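Local coordinates for uncharacterized protein (Leptospirillum rubarum, PDB 3OMD) that is of unknown function but folds as an all-helical single chain belonging to the DUF5069 family, at residues A[79-82]-A[83-86]. Sequence-based numbering, arbitrary orientation.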
ATOM      1  N   LEU A  79       5.560   7.974  10.244  1.00 13.50           N
ATOM      2  CA  LEU A  79       5.018   7.044  11.241  1.00 13.82           C
ATOM      3  C   LEU A  79       4.581   7.810  12.493  1.00 14.15           C
ATOM      4  O   LEU A  79       3.496   7.542  13.051  1.00 13.97           O
ATOM      5  CB  LEU A  79       6.051   5.958  11.594  1.00 13.60           C
ATOM      6  CG  LEU A  79       5.637   4.967  12.716  1.00 12.00           C
ATOM      7  CD1 LEU A  79       4.379   4.198  12.287  1.00 13.78           C
ATOM      8  CD2 LEU A  79       6.763   4.031  13.021  1.00 14.62           C
ATOM      9  N   ALA A  80       5.400   8.778  12.937  1.00 14.60           N
ATOM     10  CA  ALA A  80       5.043   9.550  14.130  1.00 14.30           C
ATOM     11  C   ALA A  80       3.754  10.341  13.855  1.00 15.09           C
ATOM     12  O   ALA A  80       2.894  10.475  14.747  1.00 15.68           O
ATOM     13  CB  ALA A  80       6.184  10.459  14.562  1.00 15.94           C
ATOM     14  N   TRP A  81       3.589  10.851  12.633  1.00 14.69           N
ATOM     15  CA  TRP A  81       2.355  11.575  12.314  1.00 15.00           C
ATOM     16  C   TRP A  81       1.135  10.634  12.388  1.00 14.57           C
ATOM     17  O   TRP A  81       0.105  10.954  13.000  1.00 15.34           O
ATOM     18  CB  TRP A  81       2.458  12.226  10.908  1.00 15.94           C
ATOM     19  CG  TRP A  81       1.281  13.103  10.609  1.00 16.38           C
ATOM     20  CD1 TRP A  81       1.143  14.434  10.904  1.00 18.40           C
ATOM     21  CD2 TRP A  81       0.079  12.714   9.920  1.00 16.50           C
ATOM     22  NE1 TRP A  81      -0.085  14.893  10.463  1.00 21.50           N
ATOM     23  CE2 TRP A  81      -0.756  13.860   9.853  1.00 19.44           C
ATOM     24  CE3 TRP A  81      -0.373  11.505   9.369  1.00 16.64           C
ATOM     25  CZ2 TRP A  81      -2.014  13.844   9.248  1.00 20.07           C
ATOM     26  CZ3 TRP A  81      -1.683  11.474   8.777  1.00 17.35           C
ATOM     27  CH2 TRP A  81      -2.458  12.657   8.712  1.00 19.16           C
ATOM     28  N   VAL A  82       1.270   9.449  11.792  1.00 13.43           N
ATOM     29  CA  VAL A  82       0.197   8.460  11.864  1.00 13.53           C
ATOM     30  C   VAL A  82      -0.200   8.171  13.328  1.00 14.11           C
ATOM     31  O   VAL A  82      -1.400   8.186  13.696  1.00 15.51           O
ATOM     32  CB  VAL A  82       0.588   7.163  11.123  1.00 13.22           C
ATOM     33  CG1 VAL A  82      -0.413   6.009  11.438  1.00 14.56           C
ATOM     34  CG2 VAL A  82       0.633   7.451   9.620  1.00 15.21           C
ATOM     35  N   HIS A  83       0.799   7.931  14.174  1.00 14.48           N
ATOM     36  CA  HIS A  83       0.495   7.660  15.590  1.00 15.56           C
ATOM     37  C   HIS A  83      -0.247   8.842  16.212  1.00 16.74           C
ATOM     38  O   HIS A  83      -1.193   8.647  16.977  1.00 16.81           O
ATOM     39  CB  HIS A  83       1.778   7.348  16.345  1.00 15.83           C
ATOM     40  CG  HIS A  83       2.340   5.995  16.039  1.00 14.08           C
ATOM     41  ND1 HIS A  83       3.664   5.657  16.268  1.00 17.04           N
ATOM     42  CD2 HIS A  83       1.735   4.862  15.613  1.00 15.45           C
ATOM     43  CE1 HIS A  83       3.846   4.384  15.957  1.00 15.24           C
ATOM     44  NE2 HIS A  83       2.703   3.890  15.533  1.00 15.63           N
ATOM     45  N   SER A  84       0.169  10.062  15.875  1.00 16.62           N
ATOM     46  CA  SER A  84      -0.441  11.239  16.477  1.00 17.43           C
ATOM     47  C   SER A  84      -1.907  11.432  16.021  1.00 18.20           C
ATOM     48  O   SER A  84      -2.691  12.084  16.723  1.00 21.05           O
ATOM     49  CB  SER A  84       0.428  12.484  16.197  1.00 17.93           C
ATOM     50  OG  SER A  84       0.245  12.966  14.880  1.00 23.86           O
ATOM     51  N   GLN A  85      -2.249  10.880  14.852  1.00 16.61           N
ATOM     52  CA  GLN A  85      -3.579  10.980  14.277  1.00 18.71           C
ATOM     53  C   GLN A  85      -4.462   9.780  14.523  1.00 18.59           C
ATOM     54  O   GLN A  85      -5.683   9.860  14.285  1.00 22.07           O
ATOM     55  CB  GLN A  85      -3.470  11.186  12.759  1.00 17.75           C
ATOM     56  CG  GLN A  85      -2.762  12.459  12.368  1.00 21.16           C
ATOM     57  CD  GLN A  85      -3.613  13.648  12.703  1.00 28.84           C
ATOM     58  OE1 GLN A  85      -3.307  14.397  13.611  1.00 31.99           O
ATOM     59  NE2 GLN A  85      -4.727  13.800  11.984  1.00 35.43           N
ATOM     60  N   SER A  86      -3.884   8.690  15.017  1.00 16.74           N
ATOM     61  CA  SER A  86      -4.581   7.396  15.071  1.00 16.13           C
ATOM     62  C   SER A  86      -4.252   6.610  16.334  1.00 15.91           C
ATOM     63  O   SER A  86      -3.268   5.867  16.408  1.00 15.69           O
ATOM     64  CB  SER A  86      -4.195   6.555  13.857  1.00 15.79           C
ATOM     65  OG  SER A  86      -4.857   5.297  13.923  1.00 15.62           O
TER
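Gln85 lays its CG over one face of the Trp81 indole, a CH-pi contact one helical turn apart, with CG 3.4 Å from the centroid of the six-membered ring and only 10° off its normal. The chain of Gln85 bends at chi2, which carries the amide out past the CZ2 side of the ring, its plane 23° from that of the indole; NE2 comes to 3.9 Å from Trp81 CZ2. A second CH-pi pair joins Leu79 to His83, with CD1 of the leucine 4.0 Å from the centroid of the imidazole. Along the backbone run the helical bonds, His83 N to Leu79 O being nearly straight at 167°. Trp81 O accepts twice, from Gln85 N and, at 2.8 Å, from Ser84 OG, set between its own backbone N and carbonyl carbon and so turned back to the preceding turn. Further out, Lys64, Phe65 and Ala68 of helix 62-69 also touch the indole, and Ser86 OG bonds to Phe58 O just where helix 75-85 ends. Shrinking Trp81 to alanine removes the platform under Gln85 CG and would probably open a gap against helix 62-69. The last turn thus combines backbone carbonyls gripped by N-H and hydroxyl donors with weakly polar C-H contacts on two aromatic rings.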